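Local structure of uncharacterized protein ygiD (Escherichia coli, 2PW6) at residues Thr63-Met68 with Val110-Glu115; Ala56-Arg61 with Met138-Ile143; Pro95-Arg100 with Ala160-Glu165. The protein cleaves the ring of dihydroxyphenylalanine (DOPA) between carbons 4 and 5 in vitro as a zinc-dependent extradiol dioxygenase, although its physiological substrate is unknown. All blocks are in the same frame, centred on the assembly; numbering follows the deposited sequence.

Contacts 1 and 2 pair strands of the mixed central sheet, and contact 3 joins elements packed on it. Contact 1 and contact 2 have centres about 9 Å apart and share a seam: strand 63-66 lies between 110-113 and 138-144, and Gly-64 N and Thr-66 OG1 reach Ser-142 OG and Gln-140 OE1, each at 2.8 Å. Contact 3, whose centre is about 14 Å from that of contact 1 and 16 Å from that of contact 2, belongs to the layer packed on the sheet; Ala-98 of its helix rests on Val-65, Leu-112 and Val-139. Contact 2 alone reaches the metal site, through His-57, while contacts 1 and 3 lie away from it.

Contact 1: Thr63-Met68 with Val110-Glu115; sequences TGVTAM and VTLDKE
The flat groups that Thr-63 to Met-68 and Val-110 to Glu-115 bring together are peptide units. At the edge of the first, Thr-63 O accepts from Thr-111 N at 3.2 Å. Val-65 then bonds on both sides of Leu-112: Val-65 N gives to Thr-111 O at 2.9 Å, and Val-65 O accepts from Asp-113 N at 2.9 Å. A water donates to Thr-63 O and is also bonded to Thr-111 OG1, so the first carbonyl has two polar partners.

On the sheet face carrying Val-65, Val-110 and Leu-112, Val-65 works as a fork. With CG1 opposite the backbone N (chi1 158°), that branch meets Leu-112 CD1 at 3.9 Å, leaving CG2 to meet Val-110 CG1 at 3.7 Å. Ala-98 of helix 95-105 packs over this face. On the other face, Thr-66 CG2 lies 3.7 Å from Asp-113 CB and 3.5 Å from Glu-115 O. The polar ends turn elsewhere: Thr-66 OG1 bonds to Gln-140, and Asp-113 OD2 to Trp-117 NE1.

The strand axes run at 29° to each other, N to C in the same sense. Since helix 95-105 lies between these strands in the chain, they form a beta-alpha-beta crossover, with 110-113 as an outermost strand of the sheet within this chain.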
loop_
_atom_site.group_PDB
_atom_site.type_symbol
_atom_site.label_atom_id
_atom_site.label_comp_id
_atom_site.label_asym_id
_atom_site.label_seq_id
_atom_site.Cartn_x
_atom_site.Cartn_y
_atom_site.Cartn_z
ATOM N N THR A 63 9.831 18.643 -1.260
ATOM C CA THR A 63 9.735 17.993 -2.554
ATOM C C THR A 63 10.946 17.054 -2.681
ATOM O O THR A 63 12.107 17.450 -2.415
ATOM C CB THR A 63 9.680 19.053 -3.686
ATOM O OG1 THR A 63 8.591 19.979 -3.464
ATOM C CG2 THR A 63 9.529 18.418 -5.062
ATOM N N GLY A 64 10.658 15.803 -3.026
ATOM C CA GLY A 64 11.660 14.805 -3.338
ATOM C C GLY A 64 11.575 14.371 -4.792
ATOM O O GLY A 64 10.547 14.566 -5.441
ATOM N N VAL A 65 12.692 13.823 -5.306
ATOM C CA VAL A 65 12.854 13.327 -6.671
ATOM C C VAL A 65 13.734 12.075 -6.559
ATOM O O VAL A 65 14.672 12.044 -5.762
ATOM C CB VAL A 65 13.521 14.404 -7.590
ATOM C CG1 VAL A 65 14.194 13.809 -8.818
ATOM C CG2 VAL A 65 12.568 15.467 -8.013
ATOM N N THR A 66 13.410 11.027 -7.305
ATOM C CA THR A 66 14.267 9.854 -7.399
ATOM C C THR A 66 14.617 9.625 -8.865
ATOM O O THR A 66 13.813 9.859 -9.733
ATOM C CB THR A 66 13.601 8.549 -6.899
ATOM O OG1 THR A 66 12.685 8.066 -7.892
ATOM C CG2 THR A 66 12.874 8.747 -5.602
ATOM N N ALA A 67 15.815 9.144 -9.137
ATOM C CA ALA A 67 16.134 8.742 -10.495
ATOM C C ALA A 67 15.997 7.242 -10.599
ATOM O O ALA A 67 16.204 6.683 -11.670
ATOM C CB ALA A 67 17.520 9.195 -10.890
HETATM N N MSE A 68 15.629 6.600 -9.486
HETATM C CA MSE A 68 15.286 5.170 -9.455
HETATM C C MSE A 68 16.465 4.248 -9.805
HETATM O O MSE A 68 16.359 3.399 -10.688
HETATM C CB MSE A 68 14.082 4.870 -10.358
HETATM C CG MSE A 68 12.808 5.560 -9.919
HETATM SE SE MSE A 68 11.295 5.199 -11.050
HETATM C CE MSE A 68 11.101 3.294 -10.810
ATOM N N VAL A 110 15.179 20.536 -3.396
ATOM C CA VAL A 110 14.847 19.139 -3.686
ATOM C C VAL A 110 15.822 18.145 -3.066
ATOM O O VAL A 110 17.055 18.316 -3.161
ATOM C CB VAL A 110 14.728 18.828 -5.200
ATOM C CG1 VAL A 110 14.194 17.444 -5.388
ATOM C CG2 VAL A 110 13.810 19.767 -5.881
ATOM N N THR A 111 15.250 17.106 -2.458
ATOM C CA THR A 111 15.960 15.973 -1.922
ATOM C C THR A 111 16.029 14.915 -3.039
ATOM O O THR A 111 15.016 14.601 -3.693
ATOM C CB THR A 111 15.230 15.463 -0.643
ATOM O OG1 THR A 111 15.243 16.517 0.333
ATOM C CG2 THR A 111 15.905 14.241 -0.008
ATOM N N LEU A 112 17.228 14.404 -3.308
ATOM C CA LEU A 112 17.378 13.429 -4.379
ATOM C C LEU A 112 17.670 12.035 -3.840
ATOM O O LEU A 112 18.736 11.792 -3.283
ATOM C CB LEU A 112 18.436 13.876 -5.385
ATOM C CG LEU A 112 18.795 12.954 -6.553
ATOM C CD1 LEU A 112 17.846 13.187 -7.698
ATOM C CD2 LEU A 112 20.227 13.249 -6.991
ATOM N N ASP A 113 16.715 11.125 -3.987
ATOM C CA ASP A 113 16.937 9.755 -3.551
ATOM C C ASP A 113 17.612 8.953 -4.661
ATOM O O ASP A 113 17.352 9.177 -5.848
ATOM C CB ASP A 113 15.630 9.083 -3.130
ATOM C CG ASP A 113 15.093 9.600 -1.798
ATOM O OD1 ASP A 113 15.384 10.767 -1.420
ATOM O OD2 ASP A 113 14.357 8.835 -1.131
ATOM N N LYS A 114 18.497 8.033 -4.268
ATOM C CA LYS A 114 19.083 7.063 -5.218
ATOM C C LYS A 114 18.035 6.006 -5.554
ATOM O O LYS A 114 17.655 5.835 -6.709
ATOM C CB LYS A 114 20.334 6.389 -4.623
ATOM C CG LYS A 114 21.172 5.574 -5.624
ATOM C CD LYS A 114 22.513 6.266 -5.932
ATOM C CE LYS A 114 23.225 5.685 -7.155
ATOM N NZ LYS A 114 22.771 6.337 -8.426
ATOM N N GLU A 115 17.567 5.326 -4.515
ATOM C CA GLU A 115 16.585 4.250 -4.589
ATOM C C GLU A 115 15.221 4.749 -5.118
ATOM O O GLU A 115 14.821 5.899 -4.876
ATOM C CB GLU A 115 16.455 3.626 -3.181
ATOM C CG GLU A 115 16.026 2.133 -3.101
ATOM C CD GLU A 115 16.192 1.507 -1.682
ATOM O OE1 GLU A 115 15.444 0.544 -1.329
ATOM O OE2 GLU A 115 17.075 1.977 -0.913
HETATM O O HOH W 1 13.263 18.136 0.187
#

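Contact 2: Ala56-Arg61 with Met138-Ile143; sequences AHWFTR and MVQLSI. With ZN (zinc ion), chain B.
Gln-140 lies over one face of the Trp-58 indole. Its CB sits 4.2 Å from the centroid of the six-membered ring and 25° off the normal, a CH-pi contact, while Gln-140 NE2 comes down toward the rim, 3.3 Å from Trp-58 CZ2. The amide stands steeply on the indole, their planes 75° apart. At the ring's edge, Leu-141 O approaches Trp-58 CE3 at 3.6 Å. An apolar pair joins Phe-59 and Ile-143: Ile-143 CG2, anti to that residue's backbone N, meets the edge of the Phe-59 ring at CD1, 3.6 Å away.

The backbones pair in parallel here, as neighbouring strands of the central sheet: Ile-143 N gives to Trp-58 O at 2.7 Å and Thr-60 N to Ile-143 O at 3.0 Å. Beside them Ser-142 OG, which also takes the Gly-64 N-H, donates to Thr-60 OG1 at 2.9 Å. Thr-60 OG1 is also bonded to Gly-62 O.

Farther out, Trp-58 NE1 is fixed by Gly-118 O, and Gln-140 NE2 by Trp-117 O. Replacing Trp-58 by an alanine would probably leave Gln-140 without the ring beneath its chain and Gly-118 O without its indole partner. Where the chain turns at Ala-56 and His-57, His-57 NE2 binds zinc at 2.3 Å, alongside His-22 and His-234 of the same chain and Asp-86 of the second subunit.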
loop_
_atom_site.group_PDB
_atom_site.type_symbol
_atom_site.label_atom_id
_atom_site.label_comp_id
_atom_site.label_asym_id
_atom_site.label_seq_id
_atom_site.Cartn_x
_atom_site.Cartn_y
_atom_site.Cartn_z
ATOM N N ALA A 56 -0.478 10.455 -5.529
ATOM C CA ALA A 56 -1.136 10.746 -4.224
ATOM C C ALA A 56 -0.361 10.212 -3.045
ATOM O O ALA A 56 -0.291 10.810 -1.973
ATOM C CB ALA A 56 -2.555 10.110 -4.202
ATOM N N HIS A 57 0.184 9.037 -3.228
ATOM C CA HIS A 57 0.829 8.336 -2.152
ATOM C C HIS A 57 2.311 8.735 -1.880
ATOM O O HIS A 57 2.900 8.191 -0.999
ATOM C CB HIS A 57 0.693 6.836 -2.399
ATOM C CG HIS A 57 -0.720 6.337 -2.360
ATOM N ND1 HIS A 57 -1.278 5.807 -1.217
ATOM C CD2 HIS A 57 -1.684 6.277 -3.317
ATOM C CE1 HIS A 57 -2.521 5.439 -1.468
ATOM N NE2 HIS A 57 -2.799 5.719 -2.734
ATOM N N TRP A 58 2.888 9.687 -2.604
ATOM C CA TRP A 58 4.251 10.254 -2.255
ATOM C C TRP A 58 4.007 11.691 -1.787
ATOM O O TRP A 58 4.126 12.643 -2.538
ATOM C CB TRP A 58 5.264 10.181 -3.433
ATOM C CG TRP A 58 5.324 8.765 -4.121
ATOM C CD1 TRP A 58 5.366 7.539 -3.499
ATOM C CD2 TRP A 58 5.336 8.489 -5.513
ATOM N NE1 TRP A 58 5.385 6.511 -4.423
ATOM C CE2 TRP A 58 5.378 7.078 -5.669
ATOM C CE3 TRP A 58 5.361 9.294 -6.655
ATOM C CZ2 TRP A 58 5.418 6.466 -6.926
ATOM C CZ3 TRP A 58 5.408 8.679 -7.906
ATOM C CH2 TRP A 58 5.436 7.287 -8.028
ATOM N N PHE A 59 3.588 11.803 -0.526
ATOM C CA PHE A 59 3.100 13.050 0.093
ATOM C C PHE A 59 4.021 13.279 1.303
ATOM O O PHE A 59 3.919 12.580 2.311
ATOM C CB PHE A 59 1.636 12.850 0.513
ATOM C CG PHE A 59 0.882 14.115 0.897
ATOM C CD1 PHE A 59 0.870 15.225 0.078
ATOM C CD2 PHE A 59 0.064 14.128 2.059
ATOM C CE1 PHE A 59 0.118 16.387 0.397
ATOM C CE2 PHE A 59 -0.716 15.298 2.401
ATOM C CZ PHE A 59 -0.682 16.423 1.570
ATOM N N THR A 60 4.956 14.218 1.163
ATOM C CA THR A 60 6.149 14.298 2.032
ATOM C C THR A 60 6.251 15.737 2.503
ATOM O O THR A 60 5.726 16.588 1.853
ATOM C CB THR A 60 7.471 13.989 1.182
ATOM O OG1 THR A 60 7.526 14.871 0.043
ATOM C CG2 THR A 60 7.498 12.554 0.689
ATOM N N ARG A 61 6.934 16.021 3.605
ATOM C CA ARG A 61 7.333 17.411 3.833
ATOM C C ARG A 61 8.542 17.702 2.955
ATOM O O ARG A 61 9.530 16.997 3.038
ATOM C CB ARG A 61 7.667 17.739 5.289
ATOM C CG ARG A 61 7.654 19.318 5.506
ATOM C CD ARG A 61 8.415 19.849 6.762
ATOM N NE ARG A 61 8.291 18.967 7.936
ATOM C CZ ARG A 61 7.170 18.784 8.644
ATOM N NH1 ARG A 61 6.040 19.425 8.316
ATOM N NH2 ARG A 61 7.175 17.955 9.684
HETATM N N MSE A 138 12.205 6.784 -16.327
HETATM C CA MSE A 138 11.272 7.334 -15.367
HETATM C C MSE A 138 11.933 7.962 -14.155
HETATM O O MSE A 138 12.975 7.523 -13.707
HETATM C CB MSE A 138 10.310 6.225 -14.937
HETATM C CG MSE A 138 9.040 6.683 -14.295
HETATM SE SE MSE A 138 7.813 5.137 -14.058
HETATM C CE MSE A 138 6.815 5.269 -15.711
ATOM N N VAL A 139 11.275 9.006 -13.664
ATOM C CA VAL A 139 11.568 9.713 -12.430
ATOM C C VAL A 139 10.273 9.794 -11.565
ATOM O O VAL A 139 9.183 10.016 -12.079
ATOM C CB VAL A 139 12.148 11.103 -12.811
ATOM C CG1 VAL A 139 11.955 12.098 -11.753
ATOM C CG2 VAL A 139 13.695 10.975 -13.154
ATOM N N GLN A 140 10.393 9.573 -10.262
ATOM C CA GLN A 140 9.297 9.881 -9.318
ATOM C C GLN A 140 9.468 11.263 -8.652
ATOM O O GLN A 140 10.563 11.626 -8.222
ATOM C CB GLN A 140 9.197 8.795 -8.263
ATOM C CG GLN A 140 8.993 7.392 -8.845
ATOM C CD GLN A 140 9.408 6.335 -7.885
ATOM O OE1 GLN A 140 10.557 6.320 -7.426
ATOM N NE2 GLN A 140 8.489 5.449 -7.539
ATOM N N LEU A 141 8.385 12.034 -8.636
ATOM C CA LEU A 141 8.316 13.323 -7.977
ATOM C C LEU A 141 7.274 13.272 -6.829
ATOM O O LEU A 141 6.177 12.731 -7.016
ATOM C CB LEU A 141 7.916 14.413 -8.982
ATOM C CG LEU A 141 7.752 15.839 -8.417
ATOM C CD1 LEU A 141 9.121 16.429 -7.943
ATOM C CD2 LEU A 141 7.110 16.704 -9.470
ATOM N N SER A 142 7.618 13.828 -5.669
ATOM C CA SER A 142 6.748 13.761 -4.501
ATOM C C SER A 142 6.012 15.092 -4.324
ATOM O O SER A 142 6.384 16.128 -4.922
ATOM C CB SER A 142 7.533 13.379 -3.248
ATOM O OG SER A 142 8.232 14.492 -2.735
ATOM N N ILE A 143 4.939 15.063 -3.530
ATOM C CA ILE A 143 4.064 16.235 -3.367
ATOM C C ILE A 143 4.406 16.846 -2.018
ATOM O O ILE A 143 4.367 16.172 -1.022
ATOM C CB ILE A 143 2.535 15.814 -3.454
ATOM C CG1 ILE A 143 2.164 15.385 -4.882
ATOM C CG2 ILE A 143 1.589 16.941 -2.987
ATOM C CD1 ILE A 143 1.057 14.328 -4.940
HETATM ZN ZN ZN B . -4.814 5.941 -3.789
#

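Contact 3: Pro95-Arg100 with Ala160-Glu165; sequences PALAQR and AALRDE
Helix 95-105, the connecting helix of a beta-alpha-beta crossover, is joined here to the loop that follows helix 149-159 and leads into strand 167-173. Both elements pack on the central mixed beta sheet: Leu-97 and Leu-162 each touch Ile-167, and Leu-97 also reaches Ala-50, Val-52 and Val-139. The contact bridges the two elements through side chains, since the nearest pair of CA atoms, those of Arg-100 and Leu-162, is 9.0 Å apart.

Toward the sheet the link is apolar and slight. Leu-97 CD1 meets Leu-162 CD2 at 4.4 Å, and Leu-162 CD2 also lies 3.8 Å from Arg-100 CG. The side chains of Arg-100 and Leu-162 run alongside each other in opposing senses, and the aliphatic part of the arginine rests against the leucine before its charged end begins. Ala-160 to Arg-163 keep helical backbone angles. The helix-like turn, with a weak bond from Glu-165 N to Leu-162 O, is consistent with both of these side chains starting out toward helix 95-105.

The polar link is a salt bridge made side-on. Bent at its second torsion (chi2 67°), Arg-100 offers NE and NH2 to the two carboxylate oxygens of Glu-165, each of which uses its syn lone pair. The guanidinium and carboxylate planes are 21° apart, nearly coplanar, and two bonds to two oxygens would resist rotation of either group. The loop's other acidic residue, Asp-164, forms a separate salt bridge with Arg-14. The two bonds of the Arg-100 pair differ in shape: Arg-100 NH2 to Glu-165 OE2, at 2.9 Å, is tilted from the guanidinium plane, whereas Arg-100 NE to Glu-165 OE1, at 3.0 Å, lies in that plane and is almost straight, with an angle of 177° at the hydrogen.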
loop_
_atom_site.group_PDB
_atom_site.type_symbol
_atom_site.label_atom_id
_atom_site.label_comp_id
_atom_site.label_asym_id
_atom_site.label_seq_id
_atom_site.Cartn_x
_atom_site.Cartn_y
_atom_site.Cartn_z
ATOM N N PRO A 95 18.539 9.372 -14.670
ATOM C CA PRO A 95 19.267 10.380 -13.870
ATOM C C PRO A 95 19.326 11.751 -14.540
ATOM O O PRO A 95 19.273 12.768 -13.821
ATOM C CB PRO A 95 20.660 9.756 -13.679
ATOM C CG PRO A 95 20.415 8.231 -13.874
ATOM C CD PRO A 95 19.367 8.186 -14.971
ATOM N N ALA A 96 19.376 11.777 -15.882
ATOM C CA ALA A 96 19.351 13.026 -16.673
ATOM C C ALA A 96 18.070 13.850 -16.448
ATOM O O ALA A 96 18.121 15.067 -16.181
ATOM C CB ALA A 96 19.536 12.749 -18.172
ATOM N N LEU A 97 16.927 13.184 -16.556
ATOM C CA LEU A 97 15.646 13.838 -16.241
ATOM C C LEU A 97 15.587 14.294 -14.779
ATOM O O LEU A 97 15.104 15.390 -14.508
ATOM C CB LEU A 97 14.454 12.940 -16.585
ATOM C CG LEU A 97 13.062 13.458 -16.215
ATOM C CD1 LEU A 97 12.789 14.906 -16.664
ATOM C CD2 LEU A 97 12.012 12.508 -16.758
ATOM N N ALA A 98 16.108 13.491 -13.856
ATOM C CA ALA A 98 16.137 13.896 -12.421
ATOM C C ALA A 98 16.879 15.188 -12.150
ATOM O O ALA A 98 16.405 16.031 -11.380
ATOM C CB ALA A 98 16.662 12.811 -11.546
ATOM N N GLN A 99 18.049 15.348 -12.786
ATOM C CA GLN A 99 18.890 16.534 -12.638
ATOM C C GLN A 99 18.212 17.707 -13.292
ATOM O O GLN A 99 18.200 18.831 -12.745
ATOM C CB GLN A 99 20.266 16.260 -13.294
ATOM C CG GLN A 99 21.128 17.480 -13.654
ATOM C CD GLN A 99 22.395 17.071 -14.476
ATOM O OE1 GLN A 99 22.873 15.926 -14.381
ATOM N NE2 GLN A 99 22.891 17.983 -15.294
ATOM N N ARG A 100 17.649 17.452 -14.469
ATOM C CA ARG A 100 16.876 18.459 -15.172
ATOM C C ARG A 100 15.628 18.933 -14.366
ATOM O O ARG A 100 15.265 20.103 -14.404
ATOM C CB ARG A 100 16.525 17.963 -16.580
ATOM C CG ARG A 100 15.567 18.856 -17.374
ATOM C CD ARG A 100 16.120 20.231 -17.784
ATOM N NE ARG A 100 15.073 21.028 -18.459
ATOM C CZ ARG A 100 14.687 22.258 -18.118
ATOM N NH1 ARG A 100 15.264 22.912 -17.105
ATOM N NH2 ARG A 100 13.729 22.858 -18.821
ATOM N N ALA A 160 5.552 22.361 -17.041
ATOM C CA ALA A 160 5.056 22.537 -18.406
ATOM C C ALA A 160 6.187 22.547 -19.456
ATOM O O ALA A 160 6.094 21.862 -20.480
ATOM C CB ALA A 160 4.176 23.821 -18.511
ATOM N N ALA A 161 7.262 23.288 -19.182
ATOM C CA ALA A 161 8.415 23.295 -20.086
ATOM C C ALA A 161 8.885 21.881 -20.488
ATOM O O ALA A 161 9.281 21.657 -21.621
ATOM C CB ALA A 161 9.589 24.121 -19.482
ATOM N N LEU A 162 8.844 20.924 -19.576
ATOM C CA LEU A 162 9.334 19.583 -19.911
ATOM C C LEU A 162 8.514 18.860 -20.976
ATOM O O LEU A 162 8.959 17.834 -21.524
ATOM C CB LEU A 162 9.429 18.711 -18.679
ATOM C CG LEU A 162 10.354 19.123 -17.542
ATOM C CD1 LEU A 162 10.008 18.266 -16.343
ATOM C CD2 LEU A 162 11.829 18.960 -17.958
ATOM N N ARG A 163 7.333 19.403 -21.282
ATOM C CA ARG A 163 6.445 18.779 -22.245
ATOM C C ARG A 163 6.953 18.924 -23.689
ATOM O O ARG A 163 6.678 18.075 -24.537
ATOM C CB ARG A 163 5.022 19.303 -22.080
ATOM C CG ARG A 163 4.357 18.888 -20.754
ATOM C CD ARG A 163 2.960 19.475 -20.643
ATOM N NE ARG A 163 2.116 19.046 -21.764
ATOM C CZ ARG A 163 1.139 19.777 -22.298
ATOM N NH1 ARG A 163 0.829 20.983 -21.806
ATOM N NH2 ARG A 163 0.463 19.291 -23.330
ATOM N N ASP A 164 7.709 19.992 -23.936
ATOM C CA ASP A 164 8.403 20.222 -25.211
ATOM C C ASP A 164 9.792 19.529 -25.280
ATOM O O ASP A 164 10.481 19.615 -26.297
ATOM C CB ASP A 164 8.563 21.727 -25.434
ATOM C CG ASP A 164 7.232 22.463 -25.508
ATOM O OD1 ASP A 164 6.289 21.925 -26.114
ATOM O OD2 ASP A 164 7.130 23.592 -24.976
ATOM N N GLU A 165 10.186 18.838 -24.207
ATOM C CA GLU A 165 11.457 18.111 -24.158
ATOM C C GLU A 165 11.277 16.598 -24.170
ATOM O O GLU A 165 12.150 15.876 -23.691
ATOM C CB GLU A 165 12.271 18.523 -22.930
ATOM C CG GLU A 165 12.656 19.992 -22.925
ATOM C CD GLU A 165 13.218 20.473 -21.607
ATOM O OE1 GLU A 165 13.739 19.652 -20.816
ATOM O OE2 GLU A 165 13.151 21.698 -21.366
#